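Local coordinates for protein DynE7 (Micromonospora chersina, PDB 2XEM) that is a hot-dog fold thioesterase of dynemicin biosynthesis that binds a polyene and probably releases such chains by cleaving a thioester bond, at residues I95-D100 / R140-Y145; G38-H43 / V83-D88; F44-D47 / V52-A55; A61-D66 / H127-V132. All blocks are in the same frame, centred on the assembly; numbering follows the deposited sequence.

How the interactions relate
Four contacts show how a hot-dog fold is assembled around its long helix. Helix 32-48 supplies both interaction 2, where it packs on strand 80-91, and interaction 3, where its end meets helix 50-55; interaction 3 is nested within the loop that interaction 2 closes, their centres about 12 Å apart. Interaction 1 sets helix 136-143 on strand 94-105, the sheet neighbour of strand 80-91, its centre about 7 Å from that of interaction 2. Interaction 4 joins strands 60-71 and 129-131, with its centre about 17 to 18 Å from the others. Along the chain it alternates with interactions 1 and 2, so early and late segments interlock through the shared antiparallel sheet.

Interaction 1: residues I95-D100 / R140-Y145; sequences IAMSFD and RALSRY
L142, which carries the contact of 140-145 with strand 95-100, has its backbone O held by Y145 N at 2.9 Å. This bond is the shortest polar one within the two segments, and it lies entirely inside 140-145; between 95-100 and 140-145 there is no hydrogen bond at all. What crosses the gap is hydrocarbon. L142 points toward the strand, and its two methyls divide the work. CD1 is pressed against I95, with 3.5 Å to I95 CG2 and 3.9 Å to I95 CD1, so the tips of both isoleucine branches meet the same methyl. CD2 goes the other way along the strand and only just reaches M97, 4.5 Å from M97 CG. The two branched side chains I95 and L142 cross obliquely rather than running alongside each other. L142 CG stands opposite its carbonyl carbon (chi1 -70°), which carries the fork out from the helix to the sheet surface. The backbones stay well apart, with 9.0 Å between the CA atoms of M97 and L142. Beyond the pair, I95 also packs on V119, C121 and V134, while L142 rests on F44 of helix 32-48. In this way helix 136-143 is laid over strand 94-105 and beside the central helix of the hot-dog fold. All three touching residues are buried, and because only apolar groups meet, the contact leaves no polar side-chain atom to be satisfied across it: the fit here is one of apolar groups, without a directed bond.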
loop_
_atom_site.group_PDB
_atom_site.type_symbol
_atom_site.label_atom_id
_atom_site.label_comp_id
_atom_site.label_asym_id
_atom_site.label_seq_id
_atom_site.Cartn_x
_atom_site.Cartn_y
_atom_site.Cartn_z
ATOM N N ILE D 95 0.351 12.624 -22.333
ATOM C CA ILE D 95 -0.908 13.125 -21.787
ATOM C C ILE D 95 -0.598 13.738 -20.427
ATOM O O ILE D 95 -0.126 13.038 -19.541
ATOM C CB ILE D 95 -1.960 11.963 -21.639
ATOM C CG1 ILE D 95 -2.241 11.240 -22.986
ATOM C CG2 ILE D 95 -3.243 12.470 -20.981
ATOM C CD1 ILE D 95 -2.814 9.827 -22.828
ATOM N N ALA D 96 -0.908 15.021 -20.249
ATOM C CA ALA D 96 -0.837 15.690 -18.950
ATOM C C ALA D 96 -2.252 15.869 -18.431
ATOM O O ALA D 96 -3.108 16.405 -19.132
ATOM C CB ALA D 96 -0.129 17.038 -19.082
ATOM N N MET D 97 -2.504 15.351 -17.226
ATOM C CA MET D 97 -3.776 15.412 -16.498
ATOM C C MET D 97 -3.582 16.199 -15.227
ATOM O O MET D 97 -2.484 16.175 -14.676
ATOM C CB MET D 97 -4.230 13.996 -16.095
ATOM C CG MET D 97 -4.714 13.159 -17.257
ATOM S SD MET D 97 -4.619 11.401 -16.846
ATOM C CE MET D 97 -2.784 11.147 -17.013
ATOM N N SER D 98 -4.634 16.894 -14.768
ATOM C CA SER D 98 -4.670 17.567 -13.467
ATOM C C SER D 98 -5.824 17.054 -12.614
ATOM O O SER D 98 -6.790 16.499 -13.140
ATOM C CB SER D 98 -4.733 19.089 -13.619
ATOM O OG SER D 98 -5.853 19.466 -14.404
ATOM N N PHE D 99 -5.687 17.195 -11.283
ATOM C CA PHE D 99 -6.590 16.578 -10.301
ATOM C C PHE D 99 -6.896 17.561 -9.200
ATOM O O PHE D 99 -5.982 18.223 -8.712
ATOM C CB PHE D 99 -5.988 15.299 -9.689
ATOM C CG PHE D 99 -5.525 14.252 -10.678
ATOM C CD1 PHE D 99 -6.360 13.202 -11.044
ATOM C CD2 PHE D 99 -4.242 14.303 -11.224
ATOM C CE1 PHE D 99 -5.932 12.234 -11.960
ATOM C CE2 PHE D 99 -3.823 13.340 -12.148
ATOM C CZ PHE D 99 -4.674 12.309 -12.504
ATOM N N ASP D 100 -8.192 17.702 -8.867
ATOM C CA ASP D 100 -8.649 18.300 -7.630
ATOM C C ASP D 100 -9.113 17.166 -6.730
ATOM O O ASP D 100 -9.794 16.258 -7.201
ATOM C CB ASP D 100 -9.829 19.256 -7.873
ATOM C CG ASP D 100 -9.478 20.638 -8.418
ATOM O OD1 ASP D 100 -8.268 20.942 -8.568
ATOM O OD2 ASP D 100 -10.406 21.427 -8.650
ATOM N N ARG D 140 -10.110 11.056 -27.889
ATOM C CA ARG D 140 -11.538 11.336 -27.940
ATOM C C ARG D 140 -12.139 11.489 -26.511
ATOM O O ARG D 140 -12.807 12.472 -26.214
ATOM C CB ARG D 140 -12.203 10.171 -28.705
ATOM C CG ARG D 140 -13.470 10.480 -29.412
ATOM C CD ARG D 140 -13.755 9.479 -30.523
ATOM N NE ARG D 140 -14.043 8.118 -30.039
ATOM C CZ ARG D 140 -13.426 7.013 -30.463
ATOM N NH1 ARG D 140 -12.475 7.086 -31.388
ATOM N NH2 ARG D 140 -13.750 5.834 -29.966
ATOM N N ALA D 141 -11.862 10.534 -25.638
ATOM C CA ALA D 141 -12.401 10.492 -24.271
ATOM C C ALA D 141 -11.841 11.652 -23.391
ATOM O O ALA D 141 -12.616 12.368 -22.731
ATOM C CB ALA D 141 -12.108 9.136 -23.644
ATOM N N LEU D 142 -10.505 11.857 -23.411
ATOM C CA LEU D 142 -9.863 12.940 -22.630
ATOM C C LEU D 142 -10.256 14.342 -23.094
ATOM O O LEU D 142 -10.380 15.230 -22.259
ATOM C CB LEU D 142 -8.347 12.834 -22.661
ATOM C CG LEU D 142 -7.683 11.690 -21.918
ATOM C CD1 LEU D 142 -6.291 11.525 -22.438
ATOM C CD2 LEU D 142 -7.688 11.915 -20.386
ATOM N N SER D 143 -10.470 14.545 -24.415
ATOM C CA SER D 143 -10.800 15.867 -24.952
ATOM C C SER D 143 -12.125 16.415 -24.432
ATOM O O SER D 143 -12.318 17.620 -24.428
ATOM C CB SER D 143 -10.731 15.866 -26.474
ATOM O OG SER D 143 -9.392 15.585 -26.843
ATOM N N ARG D 144 -12.994 15.558 -23.913
ATOM C CA ARG D 144 -14.263 15.989 -23.296
ATOM C C ARG D 144 -14.052 16.689 -21.951
ATOM O O ARG D 144 -14.953 17.372 -21.471
ATOM C CB ARG D 144 -15.234 14.811 -23.149
ATOM C CG ARG D 144 -15.604 14.178 -24.496
ATOM C CD ARG D 144 -16.879 13.342 -24.453
ATOM N NE ARG D 144 -16.786 12.220 -23.511
ATOM C CZ ARG D 144 -16.393 10.992 -23.832
ATOM N NH1 ARG D 144 -16.049 10.704 -25.082
ATOM N NH2 ARG D 144 -16.347 10.042 -22.910
ATOM N N TYR D 145 -12.852 16.523 -21.349
ATOM C CA TYR D 145 -12.500 17.114 -20.054
ATOM C C TYR D 145 -11.308 18.072 -20.160
ATOM O O TYR D 145 -10.553 18.212 -19.190
ATOM C CB TYR D 145 -12.222 16.001 -19.012
ATOM C CG TYR D 145 -13.377 15.031 -18.877
ATOM C CD1 TYR D 145 -14.477 15.329 -18.074
ATOM C CD2 TYR D 145 -13.419 13.863 -19.624
ATOM C CE1 TYR D 145 -15.551 14.448 -17.959
ATOM C CE2 TYR D 145 -14.494 12.981 -19.527
ATOM C CZ TYR D 145 -15.549 13.268 -18.684
ATOM O OH TYR D 145 -16.589 12.374 -18.599
#

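Interaction 2: residues G38-H43 / V83-D88; sequences GHCREH and VRMMLD
Helix 38-43 passes over strand 83-88 with the short axes 9.1 Å apart at closest approach and their directions 63° from each other. The backbones come nearest where C40 faces V83, 6.6 Å between CA atoms, a spacing that a small side chain can fill. C40 does so. Its SG lies anti to the backbone N (chi1 -179°) and slips between the two strand residues that point up at the helix: SG is 3.6 Å from M85 CB and 3.7 Å from V83 O, while C40 CB rests on V83 CG1 at 3.8 Å. M85 is extended through its first two torsions, which carry SD to 4.0 Å from C40 SG and 4.3 Å from R41 CA; the bend at chi3 (71°) then turns only the terminal CE. The rest of R41 leads away from the strand, and its guanidinium is bonded through NH1 to Q117 and T64. No hydrogen bond spans the contact. A long helix packed on an antiparallel sheet is the hot-dog arrangement. Around this centre, Y11 and H13 of strand 11-16 also touch C40, M97 and F99 of strand 94-105 touch M85, and two other residues of helix 32-48 complete the packing, W36 against V83 and F44 against the CE end of M85.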
loop_
_atom_site.group_PDB
_atom_site.type_symbol
_atom_site.label_atom_id
_atom_site.label_comp_id
_atom_site.label_asym_id
_atom_site.label_seq_id
_atom_site.Cartn_x
_atom_site.Cartn_y
_atom_site.Cartn_z
ATOM N N GLY D 38 -3.759 7.215 -10.049
ATOM C CA GLY D 38 -3.747 5.943 -10.752
ATOM C C GLY D 38 -5.147 5.346 -10.803
ATOM O O GLY D 38 -5.616 4.986 -11.878
ATOM N N HIS D 39 -5.818 5.234 -9.645
ATOM C CA HIS D 39 -7.174 4.678 -9.565
ATOM C C HIS D 39 -8.130 5.481 -10.449
ATOM O O HIS D 39 -8.972 4.913 -11.154
ATOM C CB HIS D 39 -7.714 4.724 -8.131
ATOM C CG HIS D 39 -6.865 4.084 -7.080
ATOM N ND1 HIS D 39 -5.837 3.213 -7.389
ATOM C CD2 HIS D 39 -6.926 4.221 -5.745
ATOM C CE1 HIS D 39 -5.342 2.818 -6.234
ATOM N NE2 HIS D 39 -5.952 3.404 -5.222
ATOM N N CYS D 40 -8.039 6.810 -10.359
ATOM C CA CYS D 40 -8.831 7.712 -11.174
ATOM C C CYS D 40 -8.608 7.492 -12.686
ATOM O O CYS D 40 -9.584 7.330 -13.411
ATOM C CB CYS D 40 -8.576 9.163 -10.773
ATOM S SG CYS D 40 -9.557 10.361 -11.722
ATOM N N ARG D 41 -7.354 7.457 -13.155
ATOM C CA ARG D 41 -7.087 7.296 -14.591
ATOM C C ARG D 41 -7.528 5.932 -15.113
ATOM O O ARG D 41 -7.961 5.845 -16.250
ATOM C CB ARG D 41 -5.637 7.642 -15.006
ATOM C CG ARG D 41 -4.568 6.648 -14.549
ATOM C CD ARG D 41 -3.162 6.951 -15.060
ATOM N NE ARG D 41 -2.289 5.805 -14.791
ATOM C CZ ARG D 41 -1.022 5.872 -14.412
ATOM N NH1 ARG D 41 -0.424 7.046 -14.271
ATOM N NH2 ARG D 41 -0.328 4.763 -14.202
ATOM N N GLU D 42 -7.429 4.875 -14.281
ATOM C CA GLU D 42 -7.913 3.540 -14.643
ATOM C C GLU D 42 -9.440 3.484 -14.721
ATOM O O GLU D 42 -9.954 2.871 -15.636
ATOM C CB GLU D 42 -7.422 2.503 -13.646
ATOM C CG GLU D 42 -5.947 2.187 -13.734
ATOM C CD GLU D 42 -5.504 1.430 -12.498
ATOM O OE1 GLU D 42 -4.409 1.740 -11.992
ATOM O OE2 GLU D 42 -6.265 0.561 -12.010
ATOM N N HIS D 43 -10.150 4.090 -13.745
ATOM C CA HIS D 43 -11.619 4.169 -13.702
ATOM C C HIS D 43 -12.086 4.949 -14.958
ATOM O O HIS D 43 -13.048 4.541 -15.610
ATOM C CB HIS D 43 -12.081 4.824 -12.379
ATOM C CG HIS D 43 -13.552 4.742 -12.043
ATOM N ND1 HIS D 43 -14.477 4.029 -12.840
ATOM C CD2 HIS D 43 -14.231 5.320 -11.014
ATOM C CE1 HIS D 43 -15.655 4.162 -12.233
ATOM N NE2 HIS D 43 -15.559 4.934 -11.137
ATOM N N VAL D 83 -12.032 12.534 -6.622
ATOM C CA VAL D 83 -10.794 12.776 -7.356
ATOM C C VAL D 83 -11.241 13.249 -8.749
ATOM O O VAL D 83 -11.694 12.453 -9.563
ATOM C CB VAL D 83 -9.864 11.532 -7.391
ATOM C CG1 VAL D 83 -8.538 11.869 -8.095
ATOM C CG2 VAL D 83 -9.600 11.005 -5.969
ATOM N N ARG D 84 -11.192 14.569 -8.966
ATOM C CA ARG D 84 -11.718 15.193 -10.166
ATOM C C ARG D 84 -10.601 15.413 -11.158
ATOM O O ARG D 84 -9.687 16.186 -10.894
ATOM C CB ARG D 84 -12.426 16.508 -9.810
ATOM C CG ARG D 84 -13.541 16.310 -8.797
ATOM C CD ARG D 84 -14.128 17.638 -8.444
ATOM N NE ARG D 84 -15.244 17.510 -7.509
ATOM C CZ ARG D 84 -15.843 18.540 -6.926
ATOM N NH1 ARG D 84 -15.433 19.783 -7.172
ATOM N NH2 ARG D 84 -16.847 18.341 -6.089
ATOM N N MET D 85 -10.663 14.724 -12.297
ATOM C CA MET D 85 -9.610 14.741 -13.301
ATOM C C MET D 85 -9.947 15.621 -14.508
ATOM O O MET D 85 -11.062 15.583 -15.032
ATOM C CB MET D 85 -9.288 13.320 -13.756
ATOM C CG MET D 85 -8.037 13.218 -14.603
ATOM S SD MET D 85 -7.687 11.502 -15.043
ATOM C CE MET D 85 -9.067 11.210 -16.245
ATOM N N MET D 86 -8.955 16.374 -14.977
ATOM C CA MET D 86 -9.059 17.137 -16.226
ATOM C C MET D 86 -7.850 16.918 -17.108
ATOM O O MET D 86 -6.753 16.693 -16.598
ATOM C CB MET D 86 -9.205 18.629 -15.917
ATOM C CG MET D 86 -10.514 18.932 -15.228
ATOM S SD MET D 86 -11.067 20.595 -15.331
ATOM C CE MET D 86 -11.720 20.616 -17.029
ATOM N N LEU D 87 -8.050 16.986 -18.428
ATOM C CA LEU D 87 -6.950 17.003 -19.381
ATOM C C LEU D 87 -6.308 18.391 -19.423
ATOM O O LEU D 87 -6.981 19.378 -19.716
ATOM C CB LEU D 87 -7.411 16.567 -20.787
ATOM C CG LEU D 87 -6.385 16.645 -21.920
ATOM C CD1 LEU D 87 -5.361 15.566 -21.770
ATOM C CD2 LEU D 87 -7.065 16.562 -23.293
ATOM N N ASP D 88 -5.000 18.467 -19.117
ATOM C CA ASP D 88 -4.227 19.713 -19.287
ATOM C C ASP D 88 -3.732 19.893 -20.691
ATOM O O ASP D 88 -3.867 20.977 -21.254
ATOM C CB ASP D 88 -3.041 19.764 -18.325
ATOM C CG ASP D 88 -3.440 19.936 -16.891
ATOM O OD1 ASP D 88 -4.624 20.267 -16.634
ATOM O OD2 ASP D 88 -2.569 19.782 -16.017
#

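Interaction 3: residues F44-D47 / V52-A55; sequences FLAD and VMAA
No aromatic ring is wedged between L45 and A46 on one helix and V52 and M53 on the next; the one ring in the two segments, F44, is engaged on another side of its helix. It meets Y11 edge-to-face and H48 with the planes at about 50°, and it also packs on A141. The contact itself is therefore made of aliphatic groups and one thioether. L45 and M53 bring the backbones closest, 5.6 Å between their CA atoms, and their CB atoms lie 4.3 Å apart. From there the two side chains part company. L45 goes toward the interior, where its CD2 lies 4.1 Å from V52 CG1. M53 goes to the other side: CG stands anti to the backbone N (chi1 162°) and the chain runs straight through chi2, which brings the sulfur against A46, while the turn at chi3 (76°) directs only the terminal CE. There SD is 3.7 Å from A46 CB and the same distance from A46 CA, so the thioether fits against the A46 methyl and its CA. The result is a contact with two characters, buried at L45 and V52 and partly exposed at A46 and M53. Two helices consecutive in the chain, 32-48 and 50-55, are thus folded against each other after a short break. Helix 136-143 covers the inner half, with L138 touching both L45 and V52; strand 60-71 contributes L62 and L60, and F78 of a neighbouring subunit packs on M53.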
loop_
_atom_site.group_PDB
_atom_site.type_symbol
_atom_site.label_atom_id
_atom_site.label_comp_id
_atom_site.label_asym_id
_atom_site.label_seq_id
_atom_site.Cartn_x
_atom_site.Cartn_y
_atom_site.Cartn_z
ATOM N N PHE D 44 -11.369 6.019 -15.323
ATOM C CA PHE D 44 -11.616 6.806 -16.525
ATOM C C PHE D 44 -11.591 5.945 -17.785
ATOM O O PHE D 44 -12.530 6.004 -18.570
ATOM C CB PHE D 44 -10.629 7.985 -16.653
ATOM C CG PHE D 44 -10.890 8.806 -17.899
ATOM C CD1 PHE D 44 -11.932 9.726 -17.937
ATOM C CD2 PHE D 44 -10.128 8.619 -19.050
ATOM C CE1 PHE D 44 -12.201 10.454 -19.097
ATOM C CE2 PHE D 44 -10.427 9.322 -20.229
ATOM C CZ PHE D 44 -11.449 10.242 -20.234
ATOM N N LEU D 45 -10.529 5.155 -17.966
ATOM C CA LEU D 45 -10.421 4.171 -19.041
ATOM C C LEU D 45 -11.575 3.179 -19.061
ATOM O O LEU D 45 -12.120 2.947 -20.125
ATOM C CB LEU D 45 -9.080 3.416 -18.972
ATOM C CG LEU D 45 -7.798 4.234 -19.088
ATOM C CD1 LEU D 45 -6.592 3.368 -18.841
ATOM C CD2 LEU D 45 -7.667 4.910 -20.422
ATOM N N ALA D 46 -11.959 2.596 -17.893
ATOM C CA ALA D 46 -13.086 1.641 -17.844
ATOM C C ALA D 46 -14.427 2.300 -18.260
ATOM O O ALA D 46 -15.244 1.670 -18.943
ATOM C CB ALA D 46 -13.193 0.998 -16.457
ATOM N N ASP D 47 -14.627 3.569 -17.886
ATOM C CA ASP D 47 -15.850 4.306 -18.187
ATOM C C ASP D 47 -15.900 4.833 -19.616
ATOM O O ASP D 47 -16.959 4.815 -20.229
ATOM C CB ASP D 47 -16.015 5.493 -17.214
ATOM C CG ASP D 47 -16.421 5.117 -15.808
ATOM O OD1 ASP D 47 -16.939 3.993 -15.615
ATOM O OD2 ASP D 47 -16.218 5.945 -14.894
ATOM N N VAL D 52 -9.094 0.808 -24.896
ATOM C CA VAL D 52 -7.748 1.086 -24.377
ATOM C C VAL D 52 -7.473 0.216 -23.137
ATOM O O VAL D 52 -6.398 -0.371 -23.030
ATOM C CB VAL D 52 -7.511 2.600 -24.095
ATOM C CG1 VAL D 52 -6.109 2.846 -23.567
ATOM C CG2 VAL D 52 -7.788 3.462 -25.325
ATOM N N MET D 53 -8.448 0.139 -22.217
ATOM C CA MET D 53 -8.429 -0.726 -21.024
ATOM C C MET D 53 -8.048 -2.172 -21.395
ATOM O O MET D 53 -7.179 -2.752 -20.747
ATOM C CB MET D 53 -9.777 -0.651 -20.275
ATOM C CG MET D 53 -10.025 -1.793 -19.319
ATOM S SD MET D 53 -11.597 -1.728 -18.430
ATOM C CE MET D 53 -12.755 -2.238 -19.739
ATOM N N ALA D 54 -8.659 -2.722 -22.460
ATOM C CA ALA D 54 -8.371 -4.072 -22.968
ATOM C C ALA D 54 -6.940 -4.192 -23.524
ATOM O O ALA D 54 -6.277 -5.201 -23.274
ATOM C CB ALA D 54 -9.389 -4.455 -24.032
ATOM N N ALA D 55 -6.463 -3.153 -24.253
ATOM C CA ALA D 55 -5.117 -3.114 -24.835
ATOM C C ALA D 55 -4.029 -3.129 -23.755
ATOM O O ALA D 55 -2.939 -3.623 -24.016
ATOM C CB ALA D 55 -4.961 -1.910 -25.755
#

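Interaction 4: residues A61-D66 / H127-V132; sequences ALVTVD and HGLEPV
L129 meets the strand 61-66 with a fork twisted out of the usual staggered positions: its chi2 is 137°, and each of the two methyls finds a different residue. CD1 rests 3.9 Å from V63 CG2, and CD2 lies 4.1 Å from A61 CB. The touched residues are alternate ones, A61 and V63, because in an extended strand every second side chain emerges on the same face; one leucine can then span both. V63 presents CG2, the branch opposite its carbonyl carbon, while CG1 lies anti to the backbone N (chi1 173°). The backbones are distant, with 8.4 Å between the CA atoms of A61 and L129, and no hydrogen bond passes between the segments. The reason lies in the sheet of the hot-dog fold: 60-71 and 129-131 are not partners of each other but both pair antiparallel with strand 110-124. A61 is bonded through its backbone to M122, and E130 to R123, so the leucine reaches past the strand that separates them. Further along 61-66 the regular ladder is interrupted by a classic beta bulge, where V65 and D66 both face T118. The sheet continues into a neighbouring subunit, one of whose strands pairs antiparallel with D66, and that subunit comes up to the contact itself, its V25 packing on A61 and its E74 on L129.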
loop_
_atom_site.group_PDB
_atom_site.type_symbol
_atom_site.label_atom_id
_atom_site.label_comp_id
_atom_site.label_asym_id
_atom_site.label_seq_id
_atom_site.Cartn_x
_atom_site.Cartn_y
_atom_site.Cartn_z
ATOM N N ALA D 61 1.030 -0.040 -22.510
ATOM C CA ALA D 61 1.302 0.419 -21.161
ATOM C C ALA D 61 1.225 1.939 -21.077
ATOM O O ALA D 61 1.650 2.659 -21.997
ATOM C CB ALA D 61 2.681 -0.062 -20.712
ATOM N N LEU D 62 0.657 2.417 -19.967
ATOM C CA LEU D 62 0.709 3.828 -19.601
ATOM C C LEU D 62 1.861 4.019 -18.648
ATOM O O LEU D 62 1.839 3.500 -17.522
ATOM C CB LEU D 62 -0.614 4.324 -18.990
ATOM C CG LEU D 62 -1.881 4.242 -19.862
ATOM C CD1 LEU D 62 -3.070 4.790 -19.104
ATOM C CD2 LEU D 62 -1.744 4.978 -21.186
ATOM N N VAL D 63 2.894 4.717 -19.113
ATOM C CA VAL D 63 4.110 4.916 -18.324
ATOM C C VAL D 63 4.100 6.345 -17.745
ATOM O O VAL D 63 3.998 7.319 -18.502
ATOM C CB VAL D 63 5.342 4.615 -19.211
ATOM C CG1 VAL D 63 6.665 4.975 -18.514
ATOM C CG2 VAL D 63 5.329 3.148 -19.683
ATOM N N THR D 64 4.153 6.469 -16.409
ATOM C CA THR D 64 4.205 7.776 -15.767
ATOM C C THR D 64 5.581 8.435 -16.005
ATOM O O THR D 64 6.612 7.829 -15.760
ATOM C CB THR D 64 3.836 7.677 -14.268
ATOM O OG1 THR D 64 2.631 6.938 -14.124
ATOM C CG2 THR D 64 3.630 9.036 -13.622
ATOM N N VAL D 65 5.562 9.670 -16.498
ATOM C CA VAL D 65 6.747 10.507 -16.793
ATOM C C VAL D 65 7.047 11.369 -15.560
ATOM O O VAL D 65 8.204 11.529 -15.155
ATOM C CB VAL D 65 6.525 11.361 -18.085
ATOM C CG1 VAL D 65 7.665 12.352 -18.320
ATOM C CG2 VAL D 65 6.316 10.467 -19.300
ATOM N N ASP D 66 6.004 11.954 -14.987
ATOM C CA ASP D 66 6.118 12.743 -13.757
ATOM C C ASP D 66 4.774 12.814 -13.046
ATOM O O ASP D 66 3.747 12.495 -13.640
ATOM C CB ASP D 66 6.660 14.163 -14.034
ATOM C CG ASP D 66 5.910 14.963 -15.097
ATOM O OD1 ASP D 66 6.553 15.427 -16.033
ATOM O OD2 ASP D 66 4.675 15.115 -14.980
ATOM N N HIS D 127 12.852 -6.058 -24.292
ATOM C CA HIS D 127 12.868 -5.941 -22.833
ATOM C C HIS D 127 12.671 -4.477 -22.385
ATOM O O HIS D 127 12.783 -4.157 -21.193
ATOM C CB HIS D 127 14.131 -6.577 -22.234
ATOM C CG HIS D 127 13.862 -7.296 -20.949
ATOM N ND1 HIS D 127 13.367 -8.595 -20.937
ATOM C CD2 HIS D 127 14.001 -6.866 -19.671
ATOM C CE1 HIS D 127 13.232 -8.914 -19.658
ATOM N NE2 HIS D 127 13.601 -7.907 -18.856
ATOM N N GLY D 128 12.361 -3.619 -23.359
ATOM C CA GLY D 128 12.032 -2.215 -23.145
ATOM C C GLY D 128 10.685 -1.814 -23.714
ATOM O O GLY D 128 9.943 -2.635 -24.261
ATOM N N LEU D 129 10.357 -0.539 -23.566
ATOM C CA LEU D 129 9.122 0.025 -24.101
ATOM C C LEU D 129 9.462 1.101 -25.116
ATOM O O LEU D 129 10.509 1.747 -25.014
ATOM C CB LEU D 129 8.236 0.606 -22.979
ATOM C CG LEU D 129 7.857 -0.336 -21.842
ATOM C CD1 LEU D 129 7.974 0.359 -20.499
ATOM C CD2 LEU D 129 6.479 -0.929 -22.049
ATOM N N GLU D 130 8.585 1.278 -26.109
ATOM C CA GLU D 130 8.743 2.307 -27.139
ATOM C C GLU D 130 7.489 3.212 -27.244
ATOM O O GLU D 130 6.379 2.703 -27.020
ATOM C CB GLU D 130 9.174 1.687 -28.486
ATOM C CG GLU D 130 8.103 0.949 -29.263
ATOM C CD GLU D 130 8.519 0.473 -30.645
ATOM O OE1 GLU D 130 9.176 1.245 -31.381
ATOM O OE2 GLU D 130 8.144 -0.666 -31.009
ATOM N N PRO D 131 7.644 4.530 -27.583
ATOM C CA PRO D 131 6.469 5.414 -27.684
ATOM C C PRO D 131 5.500 4.967 -28.761
ATOM O O PRO D 131 5.913 4.501 -29.821
ATOM C CB PRO D 131 7.067 6.786 -28.028
ATOM C CG PRO D 131 8.478 6.699 -27.666
ATOM C CD PRO D 131 8.879 5.276 -27.890
ATOM N N VAL D 132 4.206 5.071 -28.453
ATOM C CA VAL D 132 3.113 4.828 -29.392
ATOM C C VAL D 132 2.217 6.069 -29.334
ATOM O O VAL D 132 2.097 6.686 -28.273
ATOM C CB VAL D 132 2.344 3.522 -29.012
ATOM C CG1 VAL D 132 1.052 3.359 -29.791
ATOM C CG2 VAL D 132 3.223 2.289 -29.192
#